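Local coordinates for protein bifunctional endo-1,4-beta-xylanase A (Neocallimastix patriciarum, PDB 2VG9) that probably hydrolyses internal beta-1,4-xylosidic bonds of xylan, as a family 11 endo-xylanase with a beta jelly-roll fold, at residues Asp71-Ala85 with Ser203-Thr217. Numbering follows the deposited sequence.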
loop_
_atom_site.group_PDB
_atom_site.type_symbol
_atom_site.label_atom_id
_atom_site.label_comp_id
_atom_site.label_asym_id
_atom_site.label_seq_id
_atom_site.Cartn_x
_atom_site.Cartn_y
_atom_site.Cartn_z
ATOM N N ASP A 71 -18.532 -7.788 3.029
ATOM C CA ASP A 71 -18.645 -8.613 4.241
ATOM C C ASP A 71 -17.298 -9.094 4.736
ATOM O O ASP A 71 -17.022 -9.050 5.938
ATOM C CB ASP A 71 -19.572 -9.807 4.013
ATOM C CG ASP A 71 -21.058 -9.424 4.094
ATOM O OD1 ASP A 71 -21.401 -8.380 4.702
ATOM O OD2 ASP A 71 -21.881 -10.178 3.542
ATOM N N TYR A 72 -16.459 -9.538 3.798
ATOM C CA TYR A 72 -15.148 -10.066 4.128
ATOM C C TYR A 72 -14.172 -9.721 3.009
ATOM O O TYR A 72 -14.493 -9.886 1.833
ATOM C CB TYR A 72 -15.208 -11.595 4.348
ATOM C CG TYR A 72 -13.950 -12.146 4.954
ATOM C CD1 TYR A 72 -13.833 -12.287 6.334
ATOM C CD2 TYR A 72 -12.862 -12.513 4.145
ATOM C CE1 TYR A 72 -12.667 -12.787 6.908
ATOM C CE2 TYR A 72 -11.675 -13.034 4.710
ATOM C CZ TYR A 72 -11.588 -13.156 6.095
ATOM O OH TYR A 72 -10.426 -13.631 6.691
ATOM N N ILE A 73 -12.994 -9.209 3.372
ATOM C CA ILE A 73 -11.922 -8.995 2.388
ATOM C C ILE A 73 -10.680 -9.631 3.003
ATOM O O ILE A 73 -10.265 -9.253 4.095
ATOM C CB ILE A 73 -11.684 -7.497 2.033
ATOM C CG1 ILE A 73 -12.969 -6.814 1.525
ATOM C CG2 ILE A 73 -10.487 -7.352 0.990
ATOM C CD1 ILE A 73 -12.811 -5.250 1.354
ATOM N N GLY A 74 -10.137 -10.639 2.324
ATOM C CA GLY A 74 -8.915 -11.304 2.789
ATOM C C GLY A 74 -7.720 -10.992 1.894
ATOM O O GLY A 74 -7.872 -10.814 0.666
ATOM N N LEU A 75 -6.535 -10.912 2.497
ATOM C CA LEU A 75 -5.285 -10.826 1.725
ATOM C C LEU A 75 -4.280 -11.765 2.373
ATOM O O LEU A 75 -4.011 -11.655 3.576
ATOM C CB LEU A 75 -4.733 -9.378 1.625
ATOM C CG LEU A 75 -3.448 -9.117 0.770
ATOM C CD1 LEU A 75 -3.430 -7.705 0.189
ATOM C CD2 LEU A 75 -2.156 -9.314 1.581
ATOM N N ASP A 76 -3.724 -12.671 1.563
ATOM C CA ASP A 76 -2.726 -13.619 2.031
ATOM C C ASP A 76 -1.499 -13.354 1.206
ATOM O O ASP A 76 -1.611 -13.172 0.003
ATOM C CB ASP A 76 -3.195 -15.054 1.805
ATOM C CG ASP A 76 -4.413 -15.401 2.613
ATOM O OD1 ASP A 76 -4.364 -15.270 3.824
ATOM O OD2 ASP A 76 -5.439 -15.813 2.033
ATOM N N TYR A 77 -0.340 -13.306 1.841
ATOM C CA TYR A 77 0.897 -12.969 1.149
ATOM C C TYR A 77 2.081 -13.735 1.763
ATOM O O TYR A 77 2.051 -14.138 2.934
ATOM C CB TYR A 77 1.126 -11.431 1.165
ATOM C CG TYR A 77 1.579 -10.888 2.520
ATOM C CD1 TYR A 77 2.915 -10.500 2.729
ATOM C CD2 TYR A 77 0.677 -10.779 3.580
ATOM C CE1 TYR A 77 3.350 -10.016 4.014
ATOM C CE2 TYR A 77 1.080 -10.306 4.854
ATOM C CZ TYR A 77 2.417 -9.937 5.055
ATOM O OH TYR A 77 2.766 -9.492 6.278
ATOM N N ALA A 78 3.104 -13.979 0.951
ATOM C CA ALA A 78 4.424 -14.411 1.458
ATOM C C ALA A 78 5.487 -13.732 0.590
ATOM O O ALA A 78 5.389 -13.768 -0.647
ATOM C CB ALA A 78 4.583 -15.951 1.415
ATOM N N ALA A 79 6.475 -13.130 1.259
ATOM C CA ALA A 79 7.532 -12.324 0.639
ATOM C C ALA A 79 8.870 -12.454 1.383
ATOM O O ALA A 79 8.906 -12.786 2.560
ATOM C CB ALA A 79 7.125 -10.840 0.591
ATOM N N THR A 80 9.959 -12.179 0.668
ATOM C CA THR A 80 11.218 -11.759 1.289
ATOM C C THR A 80 11.341 -10.276 0.938
ATOM O O THR A 80 10.919 -9.841 -0.130
ATOM C CB THR A 80 12.451 -12.564 0.789
ATOM O OG1 THR A 80 12.491 -12.513 -0.628
ATOM C CG2 THR A 80 12.344 -14.031 1.193
ATOM N N TYR A 81 11.820 -9.491 1.885
ATOM C CA TYR A 81 11.859 -8.048 1.743
ATOM C C TYR A 81 13.066 -7.568 2.544
ATOM O O TYR A 81 13.242 -7.965 3.692
ATOM C CB TYR A 81 10.539 -7.445 2.237
ATOM C CG TYR A 81 10.593 -6.030 2.725
ATOM C CD1 TYR A 81 10.972 -4.975 1.887
ATOM C CD2 TYR A 81 10.219 -5.730 4.029
ATOM C CE1 TYR A 81 10.980 -3.648 2.362
ATOM C CE2 TYR A 81 10.229 -4.423 4.507
ATOM C CZ TYR A 81 10.620 -3.399 3.684
ATOM O OH TYR A 81 10.623 -2.131 4.188
ATOM N N LYS A 82 13.899 -6.751 1.909
ATOM C CA LYS A 82 15.167 -6.339 2.462
ATOM C C LYS A 82 15.447 -4.913 1.950
ATOM O O LYS A 82 15.235 -4.629 0.766
ATOM C CB LYS A 82 16.246 -7.315 1.961
ATOM C CG LYS A 82 17.656 -7.135 2.502
ATOM C CD LYS A 82 18.544 -8.388 2.205
ATOM C CE LYS A 82 18.174 -9.630 3.115
ATOM N NZ LYS A 82 19.124 -10.870 3.005
ATOM N N GLN A 83 15.914 -4.040 2.839
ATOM C CA GLN A 83 16.479 -2.767 2.443
ATOM C C GLN A 83 18.014 -2.889 2.433
ATOM O O GLN A 83 18.631 -3.318 3.423
ATOM C CB GLN A 83 15.980 -1.646 3.355
ATOM C CG GLN A 83 16.360 -0.278 2.899
ATOM C CD GLN A 83 15.711 0.784 3.715
ATOM O OE1 GLN A 83 14.567 1.178 3.461
ATOM N NE2 GLN A 83 16.439 1.275 4.709
ATOM N N THR A 84 18.647 -2.522 1.331
ATOM C CA THR A 84 20.095 -2.752 1.232
ATOM C C THR A 84 20.968 -1.485 1.281
ATOM O O THR A 84 22.209 -1.561 1.500
ATOM C CB THR A 84 20.429 -3.568 -0.012
ATOM O OG1 THR A 84 19.994 -2.839 -1.157
ATOM C CG2 THR A 84 19.741 -4.901 0.024
ATOM N N ALA A 85 20.333 -0.335 1.077
ATOM C CA ALA A 85 20.987 0.959 1.239
ATOM C C ALA A 85 19.990 1.961 1.808
ATOM O O ALA A 85 18.796 1.872 1.565
ATOM C CB ALA A 85 21.577 1.486 -0.101
ATOM N N SER A 203 16.201 5.116 -0.439
ATOM C CA SER A 203 16.683 3.779 -0.115
ATOM C C SER A 203 16.827 2.916 -1.354
ATOM O O SER A 203 16.382 3.297 -2.449
ATOM C CB SER A 203 15.722 3.074 0.878
ATOM O OG SER A 203 14.452 2.853 0.275
ATOM N N SER A 204 17.434 1.748 -1.158
ATOM C CA SER A 204 17.489 0.681 -2.149
ATOM C C SER A 204 17.073 -0.614 -1.478
ATOM O O SER A 204 17.278 -0.780 -0.275
ATOM C CB SER A 204 18.918 0.568 -2.694
ATOM O OG SER A 204 19.276 1.819 -3.278
ATOM N N GLY A 205 16.466 -1.530 -2.231
ATOM C CA GLY A 205 16.183 -2.847 -1.690
ATOM C C GLY A 205 15.522 -3.789 -2.674
ATOM O O GLY A 205 15.550 -3.550 -3.889
ATOM N N VAL A 206 14.929 -4.852 -2.147
ATOM C CA VAL A 206 14.224 -5.883 -2.928
ATOM C C VAL A 206 13.007 -6.385 -2.147
ATOM O O VAL A 206 13.002 -6.415 -0.922
ATOM C CB VAL A 206 15.126 -7.143 -3.275
ATOM C CG1 VAL A 206 16.256 -6.789 -4.237
ATOM C CG2 VAL A 206 15.736 -7.764 -1.993
ATOM N N ALA A 207 11.965 -6.782 -2.881
ATOM C CA ALA A 207 10.797 -7.408 -2.298
ATOM C C ALA A 207 10.440 -8.477 -3.289
ATOM O O ALA A 207 10.119 -8.169 -4.450
ATOM C CB ALA A 207 9.634 -6.414 -2.163
ATOM N N ASP A 208 10.469 -9.728 -2.847
ATOM C CA ASP A 208 10.097 -10.802 -3.718
ATOM C C ASP A 208 8.817 -11.411 -3.165
ATOM O O ASP A 208 8.866 -12.175 -2.212
ATOM C CB ASP A 208 11.256 -11.797 -3.885
ATOM C CG ASP A 208 10.910 -12.950 -4.815
ATOM O OD1 ASP A 208 9.894 -12.901 -5.561
ATOM O OD2 ASP A 208 11.660 -13.926 -4.774
ATOM N N VAL A 209 7.679 -11.034 -3.771
ATOM C CA VAL A 209 6.345 -11.527 -3.350
ATOM C C VAL A 209 5.937 -12.817 -4.077
ATOM O O VAL A 209 5.469 -12.793 -5.228
ATOM C CB VAL A 209 5.261 -10.382 -3.473
ATOM C CG1 VAL A 209 3.863 -10.825 -2.964
ATOM C CG2 VAL A 209 5.736 -9.127 -2.726
ATOM N N THR A 210 6.087 -13.951 -3.388
ATOM C CA THR A 210 5.954 -15.240 -4.031
ATOM C C THR A 210 4.562 -15.774 -3.851
ATOM O O THR A 210 4.164 -16.680 -4.569
ATOM C CB THR A 210 6.966 -16.247 -3.488
ATOM O OG1 THR A 210 6.834 -16.322 -2.054
ATOM C CG2 THR A 210 8.385 -15.823 -3.853
ATOM N N LEU A 211 3.819 -15.209 -2.899
ATOM C CA LEU A 211 2.407 -15.540 -2.720
ATOM C C LEU A 211 1.662 -14.262 -2.502
ATOM O O LEU A 211 2.034 -13.485 -1.635
ATOM C CB LEU A 211 2.210 -16.429 -1.479
ATOM C CG LEU A 211 0.931 -17.205 -1.187
ATOM C CD1 LEU A 211 1.184 -18.076 0.101
ATOM C CD2 LEU A 211 -0.312 -16.363 -0.997
ATOM N N LEU A 212 0.603 -14.046 -3.274
ATOM C CA LEU A 212 -0.294 -12.913 -3.043
ATOM C C LEU A 212 -1.678 -13.271 -3.521
ATOM O O LEU A 212 -1.883 -13.526 -4.695
ATOM C CB LEU A 212 0.191 -11.622 -3.725
ATOM C CG LEU A 212 -0.682 -10.395 -3.482
ATOM C CD1 LEU A 212 -0.982 -10.205 -2.011
ATOM C CD2 LEU A 212 0.006 -9.134 -4.075
ATOM N N ASP A 213 -2.621 -13.282 -2.598
ATOM C CA ASP A 213 -4.008 -13.591 -2.940
ATOM C C ASP A 213 -4.846 -12.507 -2.293
ATOM O O ASP A 213 -4.632 -12.171 -1.135
ATOM C CB ASP A 213 -4.415 -14.949 -2.357
ATOM C CG ASP A 213 -5.691 -15.514 -2.981
ATOM O OD1 ASP A 213 -6.245 -14.937 -3.931
ATOM O OD2 ASP A 213 -6.136 -16.573 -2.500
ATOM N N VAL A 214 -5.767 -11.949 -3.063
ATOM C CA VAL A 214 -6.708 -10.925 -2.560
ATOM C C VAL A 214 -8.094 -11.410 -2.950
ATOM O O VAL A 214 -8.309 -11.787 -4.108
ATOM C CB VAL A 214 -6.429 -9.526 -3.175
ATOM C CG1 VAL A 214 -7.281 -8.456 -2.478
ATOM C CG2 VAL A 214 -4.952 -9.156 -3.050
ATOM N N TYR A 215 -9.017 -11.454 -1.998
ATOM C CA TYR A 215 -10.381 -11.919 -2.290
ATOM C C TYR A 215 -11.467 -11.245 -1.410
ATOM O O TYR A 215 -11.170 -10.678 -0.336
ATOM C CB TYR A 215 -10.455 -13.444 -2.143
ATOM C CG TYR A 215 -10.227 -13.942 -0.715
ATOM C CD1 TYR A 215 -11.318 -14.141 0.154
ATOM C CD2 TYR A 215 -8.939 -14.198 -0.240
ATOM C CE1 TYR A 215 -11.137 -14.559 1.453
ATOM C CE2 TYR A 215 -8.744 -14.652 1.077
ATOM C CZ TYR A 215 -9.846 -14.818 1.909
ATOM O OH TYR A 215 -9.699 -15.252 3.199
ATOM N N THR A 216 -12.724 -11.339 -1.860
ATOM C CA THR A 216 -13.879 -10.914 -1.055
ATOM C C THR A 216 -14.938 -11.981 -1.065
ATOM O O THR A 216 -15.196 -12.578 -2.118
ATOM C CB THR A 216 -14.654 -9.737 -1.652
ATOM O OG1 THR A 216 -13.884 -9.044 -2.636
ATOM C CG2 THR A 216 -15.166 -8.822 -0.565
ATOM N N THR A 217 -15.571 -12.190 0.084
ATOM C CA THR A 217 -16.693 -13.134 0.217
ATOM C C THR A 217 -17.900 -12.418 0.841
ATOM O O THR A 217 -17.795 -11.243 1.274
ATOM C CB THR A 217 -16.320 -14.323 1.112
ATOM O OG1 THR A 217 -16.156 -13.844 2.449
ATOM C CG2 THR A 217 -15.014 -14.964 0.683
HETATM O O HOH W 1 10.172 -14.545 -1.481
#
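Strands 73-86 and 203-216 pair antiparallel within one sheet of the GH11 beta jelly roll, between strands 40-45 and 169-173. Backbone bonds run the length of the ladder, as from Gly-74 N to Tyr-215 O (2.9 Å). Two classic beta bulges interrupt it. At the first, Ala-78 O accepts from both Thr-210 N (2.8 Å) and Leu-211 N (3.1 Å). At the second, Thr-84 and Ala-85 both face Ser-204, and Thr-84 N bonds to Ser-204 O at 2.7 Å.

Tyr-215 CG sits between its backbone N and carbonyl carbon (chi1 65°), which swings the ring across the neighbouring strand and over Gly-74. Gly-74 CA makes a CH-pi contact with one face of the Tyr-215 ring, 3.9 Å from its centroid. A side chain on Gly-74 would clash with the ring. The Tyr-72 ring lies near parallel to it (22°) but slid aside, CE2 to Tyr-215 CE1 3.6 Å. Asp-76 OD2 meets the ring edge in plane. Replacing Tyr-215 with an alanine would probably uncover Gly-74 and leave the Tyr-72 ring freer to turn.

On the other face, Leu-75 packs its CD1 against Val-214 CG2 at 3.9 Å. Leu-212 CD1 also touches Leu-75, while Leu-212 and Val-209 reach Leu-196 of strand 190-200. The Asp-76 face is partly exposed; this one, apolar here, turns polar where Tyr-77 OH is hydrogen-bonded to Glu-116, consistent with a substrate cleft.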